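Local coordinates for Ent-copalyl diphosphate synthase (Streptomyces platensis, PDB 5BP8), which is probably a member of the terpene-cyclase superfamily, a mainly helical protein with a region resembling the C-terminal domain of squalene-hopene cyclases, at residues F129-D137 / L189-R198. Sequence-based numbering, arbitrary orientation.
Sequences FVAPSLLAD and LWHTLEAVTR
Ala195 sets its methyl group against the helix 127-144, where CB lies 3.8 Å from Phe129 CB and 4.2 Å from Val130 CG2. Phe129 CB rests on the alanine methyl. The ring then swings to the side of the backbone N, with CG anti to the carbonyl carbon (chi1 -57°). It runs toward Leu189 and crosses that side chain at about a right angle. At the far part of the ring, Phe129 CE2 meets Leu189 CD2 at 4.0 Å. Leu172 and Val176 of helix 171-179 also pack on Phe129. Val130 CG2 lies 3.4 Å from Thr192 OG1. That hydroxyl is buried and has no polar partner in the model.

This part of the chain is built of helices joined by long loops, probably one of the alpha-barrel domains known from class II terpene cyclases. The contact joins the long helix 127-144 to a short, weakly bonded helical turn at 193-196.

One turn along from Phe129, Ser133 OG donates a hydrogen bond to Ala195 O (2.8 Å). The donor comes in at a C=O...O angle of 119°, tilted a little from the carbonyl plane. A further turn along the helix, Asp137 meets Arg198, the two side chains running past one another in opposite directions. The Arg198 chain bends at chi3, and Arg198 CD passes 3.7 Å from Asp137 OD2. Arg198 NH1 then makes a salt bridge to Asp137 OD2 (3.1 Å). The carboxylate oxygen lies near the guanidinium plane, but NH1 meets it from above the carboxylate plane. Arg198 NH1 also pairs with Glu80, while NH2 bonds to Ser39.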
ATOM      1  N   PHE A 129       3.633 -15.941   4.087  1.00 18.58           N
ATOM      2  CA  PHE A 129       4.934 -16.028   4.749  1.00 18.26           C
ATOM      3  C   PHE A 129       4.887 -15.364   6.105  1.00 18.16           C
ATOM      4  O   PHE A 129       5.293 -15.945   7.110  1.00 17.58           O
ATOM      5  CB  PHE A 129       6.029 -15.406   3.876  1.00 19.35           C
ATOM      6  CG  PHE A 129       6.118 -16.044   2.513  1.00 20.04           C
ATOM      7  CD1 PHE A 129       6.669 -17.296   2.379  1.00 22.54           C
ATOM      8  CD2 PHE A 129       5.572 -15.426   1.388  1.00 21.18           C
ATOM      9  CE1 PHE A 129       6.719 -17.916   1.131  1.00 24.14           C
ATOM     10  CE2 PHE A 129       5.613 -16.034   0.148  1.00 22.39           C
ATOM     11  CZ  PHE A 129       6.194 -17.276   0.012  1.00 22.03           C
ATOM     12  N   VAL A 130       4.405 -14.128   6.108  1.00 17.68           N
ATOM     13  CA  VAL A 130       4.415 -13.283   7.285  1.00 18.04           C
ATOM     14  C   VAL A 130       3.617 -13.914   8.449  1.00 17.02           C
ATOM     15  O   VAL A 130       4.098 -13.980   9.586  1.00 17.31           O
ATOM     16  CB  VAL A 130       3.794 -11.934   6.899  1.00 19.22           C
ATOM     17  CG1 VAL A 130       3.496 -11.092   8.113  1.00 20.39           C
ATOM     18  CG2 VAL A 130       4.751 -11.193   5.964  1.00 19.70           C
ATOM     19  N   ALA A 131       2.413 -14.365   8.150  1.00 16.96           N
ATOM     20  CA  ALA A 131       1.511 -14.825   9.204  1.00 17.31           C
ATOM     21  C   ALA A 131       1.996 -16.123   9.879  1.00 18.62           C
ATOM     22  O   ALA A 131       2.154 -16.144  11.108  1.00 18.29           O
ATOM     23  CB  ALA A 131       0.090 -14.934   8.693  1.00 17.52           C
ATOM     24  N   PRO A 132       2.363 -17.160   9.088  1.00 18.86           N
ATOM     25  CA  PRO A 132       2.887 -18.347   9.784  1.00 19.39           C
ATOM     26  C   PRO A 132       4.218 -18.118  10.453  1.00 18.56           C
ATOM     27  O   PRO A 132       4.515 -18.737  11.489  1.00 18.17           O
ATOM     28  CB  PRO A 132       3.031 -19.411   8.693  1.00 20.01           C
ATOM     29  CG  PRO A 132       2.754 -18.715   7.402  1.00 20.49           C
ATOM     30  CD  PRO A 132       2.116 -17.391   7.651  1.00 19.43           C
ATOM     31  N   SER A 133       5.048 -17.255   9.872  1.00 18.75           N
ATOM     32  CA  SER A 133       6.301 -16.917  10.511  1.00 18.18           C
ATOM     33  C   SER A 133       6.105 -16.370  11.922  1.00 18.79           C
ATOM     34  O   SER A 133       6.757 -16.796  12.882  1.00 19.33           O
ATOM     35  CB  SER A 133       7.075 -15.919   9.654  1.00 19.54           C
ATOM     36  OG  SER A 133       8.342 -15.743  10.228  1.00 21.70           O
ATOM     37  N   LEU A 134       5.176 -15.441  12.056  1.00 17.80           N
ATOM     38  CA  LEU A 134       4.927 -14.784  13.336  1.00 18.02           C
ATOM     39  C   LEU A 134       4.244 -15.711  14.335  1.00 18.22           C
ATOM     40  O   LEU A 134       4.571 -15.718  15.541  1.00 17.79           O
ATOM     41  CB  LEU A 134       4.059 -13.543  13.112  1.00 17.24           C
ATOM     42  CG  LEU A 134       4.846 -12.410  12.449  1.00 17.33           C
ATOM     43  CD1 LEU A 134       3.934 -11.319  11.984  1.00 17.31           C
ATOM     44  CD2 LEU A 134       5.936 -11.846  13.364  1.00 17.47           C
ATOM     45  N   LEU A 135       3.282 -16.475  13.833  1.00 17.48           N
ATOM     46  CA  LEU A 135       2.586 -17.447  14.668  1.00 18.71           C
ATOM     47  C   LEU A 135       3.570 -18.456  15.297  1.00 19.09           C
ATOM     48  O   LEU A 135       3.480 -18.739  16.494  1.00 19.10           O
ATOM     49  CB  LEU A 135       1.508 -18.162  13.867  1.00 19.62           C
ATOM     50  CG  LEU A 135       0.640 -19.165  14.634  1.00 21.97           C
ATOM     51  CD1 LEU A 135      -0.032 -18.491  15.796  1.00 22.83           C
ATOM     52  CD2 LEU A 135      -0.420 -19.773  13.731  1.00 23.84           C
ATOM     53  N   ALA A 136       4.521 -18.970  14.499  1.00 18.42           N
ATOM     54  CA  ALA A 136       5.545 -19.885  15.019  1.00 19.71           C
ATOM     55  C   ALA A 136       6.418 -19.200  16.071  1.00 20.25           C
ATOM     56  O   ALA A 136       6.710 -19.806  17.105  1.00 19.96           O
ATOM     57  CB  ALA A 136       6.415 -20.453  13.894  1.00 20.80           C
ATOM     58  N   ASP A 137       6.802 -17.939  15.852  1.00 18.97           N
ATOM     59  CA  ASP A 137       7.629 -17.241  16.848  1.00 20.09           C
ATOM     60  C   ASP A 137       6.844 -16.974  18.125  1.00 19.74           C
ATOM     61  O   ASP A 137       7.390 -17.095  19.229  1.00 20.16           O
ATOM     62  CB  ASP A 137       8.202 -15.935  16.289  1.00 20.85           C
ATOM     63  CG  ASP A 137       9.425 -16.163  15.386  1.00 23.47           C
ATOM     64  OD1 ASP A 137      10.034 -17.260  15.454  1.00 26.74           O
ATOM     65  OD2 ASP A 137       9.805 -15.227  14.657  1.00 25.89           O
ATOM     66  N   LEU A 189      10.113 -10.896  -3.248  1.00 18.59           N
ATOM     67  CA  LEU A 189       9.987 -11.299  -1.838  1.00 18.17           C
ATOM     68  C   LEU A 189      11.061 -10.699  -0.937  1.00 17.89           C
ATOM     69  O   LEU A 189      11.044 -10.934   0.264  1.00 16.94           O
ATOM     70  CB  LEU A 189      10.017 -12.832  -1.713  1.00 19.07           C
ATOM     71  CG  LEU A 189       8.794 -13.501  -2.394  1.00 20.42           C
ATOM     72  CD1 LEU A 189       8.960 -15.016  -2.391  1.00 20.69           C
ATOM     73  CD2 LEU A 189       7.490 -13.103  -1.722  1.00 22.87           C
ATOM     74  N   TRP A 190      11.994  -9.918  -1.471  1.00 16.73           N
ATOM     75  CA  TRP A 190      12.941  -9.235  -0.584  1.00 16.83           C
ATOM     76  C   TRP A 190      12.233  -8.340   0.422  1.00 16.82           C
ATOM     77  O   TRP A 190      12.689  -8.188   1.549  1.00 16.42           O
ATOM     78  CB  TRP A 190      13.924  -8.384  -1.381  1.00 17.50           C
ATOM     79  CG  TRP A 190      14.858  -9.195  -2.268  1.00 17.98           C
ATOM     80  CD1 TRP A 190      14.937 -10.569  -2.364  1.00 18.16           C
ATOM     81  CD2 TRP A 190      15.845  -8.673  -3.182  1.00 19.22           C
ATOM     82  NE1 TRP A 190      15.907 -10.919  -3.297  1.00 19.26           N
ATOM     83  CE2 TRP A 190      16.476  -9.782  -3.802  1.00 19.85           C
ATOM     84  CE3 TRP A 190      16.211  -7.391  -3.567  1.00 20.58           C
ATOM     85  CZ2 TRP A 190      17.487  -9.633  -4.751  1.00 21.56           C
ATOM     86  CZ3 TRP A 190      17.207  -7.235  -4.520  1.00 22.26           C
ATOM     87  CH2 TRP A 190      17.836  -8.357  -5.101  1.00 22.40           C
ATOM     88  N   HIS A 191      11.133  -7.733  -0.009  1.00 16.25           N
ATOM     89  CA  HIS A 191      10.301  -6.901   0.846  1.00 16.83           C
ATOM     90  C   HIS A 191       9.795  -7.650   2.090  1.00 17.34           C
ATOM     91  O   HIS A 191       9.444  -6.997   3.094  1.00 16.45           O
ATOM     92  CB  HIS A 191       9.101  -6.400   0.037  1.00 17.29           C
ATOM     93  CG  HIS A 191       8.321  -5.335   0.729  1.00 17.65           C
ATOM     94  ND1 HIS A 191       8.791  -4.056   0.881  1.00 17.58           N
ATOM     95  CD2 HIS A 191       7.106  -5.360   1.331  1.00 19.02           C
ATOM     96  CE1 HIS A 191       7.910  -3.334   1.548  1.00 18.13           C
ATOM     97  NE2 HIS A 191       6.876  -4.105   1.832  1.00 18.09           N
ATOM     98  N   THR A 192       9.767  -8.994   2.026  1.00 17.97           N
ATOM     99  CA  THR A 192       9.247  -9.829   3.101  1.00 19.06           C
ATOM    100  C   THR A 192      10.329 -10.740   3.729  1.00 18.56           C
ATOM    101  O   THR A 192      10.040 -11.760   4.376  1.00 16.78           O
ATOM    102  CB  THR A 192       7.974 -10.584   2.660  1.00 23.75           C
ATOM    103  OG1 THR A 192       7.358 -11.232   3.794  1.00 27.17           O
ATOM    104  CG2 THR A 192       8.219 -11.558   1.644  1.00 24.80           C
ATOM    105  N   LEU A 193      11.578 -10.318   3.595  1.00 17.31           N
ATOM    106  CA  LEU A 193      12.697 -11.117   4.074  1.00 17.49           C
ATOM    107  C   LEU A 193      12.527 -11.540   5.547  1.00 17.13           C
ATOM    108  O   LEU A 193      12.893 -12.654   5.912  1.00 17.05           O
ATOM    109  CB  LEU A 193      14.017 -10.370   3.904  1.00 17.85           C
ATOM    110  CG  LEU A 193      15.299 -11.020   4.461  1.00 18.57           C
ATOM    111  CD1 LEU A 193      15.580 -12.351   3.781  1.00 19.06           C
ATOM    112  CD2 LEU A 193      16.490 -10.076   4.290  1.00 18.59           C
ATOM    113  N   GLU A 194      11.975 -10.659   6.366  1.00 17.37           N
ATOM    114  CA  GLU A 194      11.885 -10.912   7.836  1.00 17.96           C
ATOM    115  C   GLU A 194      10.991 -12.087   8.180  1.00 17.91           C
ATOM    116  O   GLU A 194      11.057 -12.636   9.274  1.00 19.30           O
ATOM    117  CB  GLU A 194      11.431  -9.638   8.585  1.00 18.29           C
ATOM    118  CG  GLU A 194       9.926  -9.365   8.606  1.00 18.24           C
ATOM    119  CD  GLU A 194       9.371  -8.737   7.332  1.00 18.06           C
ATOM    120  OE1 GLU A 194      10.125  -8.593   6.325  1.00 17.19           O
ATOM    121  OE2 GLU A 194       8.167  -8.365   7.353  1.00 18.63           O
ATOM    122  N   ALA A 195      10.103 -12.455   7.259  1.00 17.01           N
ATOM    123  CA  ALA A 195       9.290 -13.648   7.428  1.00 17.20           C
ATOM    124  C   ALA A 195      10.098 -14.917   7.198  1.00 17.72           C
ATOM    125  O   ALA A 195       9.814 -15.940   7.804  1.00 17.74           O
ATOM    126  CB  ALA A 195       8.125 -13.628   6.470  1.00 17.57           C
ATOM    127  N   VAL A 196      11.084 -14.830   6.316  1.00 17.14           N
ATOM    128  CA  VAL A 196      11.945 -15.930   5.985  1.00 17.36           C
ATOM    129  C   VAL A 196      12.970 -16.157   7.095  1.00 17.35           C
ATOM    130  O   VAL A 196      13.206 -17.304   7.489  1.00 18.14           O
ATOM    131  CB  VAL A 196      12.635 -15.681   4.630  1.00 17.80           C
ATOM    132  CG1 VAL A 196      13.538 -16.833   4.262  1.00 18.66           C
ATOM    133  CG2 VAL A 196      11.584 -15.458   3.538  1.00 17.80           C
ATOM    134  N   THR A 197      13.535 -15.078   7.618  1.00 17.13           N
ATOM    135  CA  THR A 197      14.550 -15.151   8.638  1.00 18.91           C
ATOM    136  C   THR A 197      14.567 -13.893   9.466  1.00 19.41           C
ATOM    137  O   THR A 197      14.349 -12.821   8.930  1.00 19.05           O
ATOM    138  CB  THR A 197      15.973 -15.373   8.041  1.00 19.49           C
ATOM    139  OG1 THR A 197      16.940 -15.483   9.114  1.00 20.97           O
ATOM    140  CG2 THR A 197      16.381 -14.252   7.120  1.00 20.70           C
ATOM    141  N   ARG A 198      14.834 -14.040  10.766  1.00 20.13           N
ATOM    142  CA  ARG A 198      14.975 -12.902  11.657  1.00 21.51           C
ATOM    143  C   ARG A 198      16.327 -12.240  11.520  1.00 21.59           C
ATOM    144  O   ARG A 198      16.499 -11.096  11.951  1.00 21.19           O
ATOM    145  CB  ARG A 198      14.803 -13.337  13.125  1.00 22.12           C
ATOM    146  CG  ARG A 198      13.423 -13.875  13.423  1.00 24.39           C
ATOM    147  CD  ARG A 198      13.348 -14.326  14.864  1.00 25.06           C
ATOM    148  NE  ARG A 198      13.508 -13.191  15.753  1.00 24.54           N
ATOM    149  CZ  ARG A 198      12.504 -12.503  16.298  1.00 25.34           C
ATOM    150  NH1 ARG A 198      11.228 -12.794  16.037  1.00 25.51           N
ATOM    151  NH2 ARG A 198      12.776 -11.500  17.100  1.00 23.22           N
TER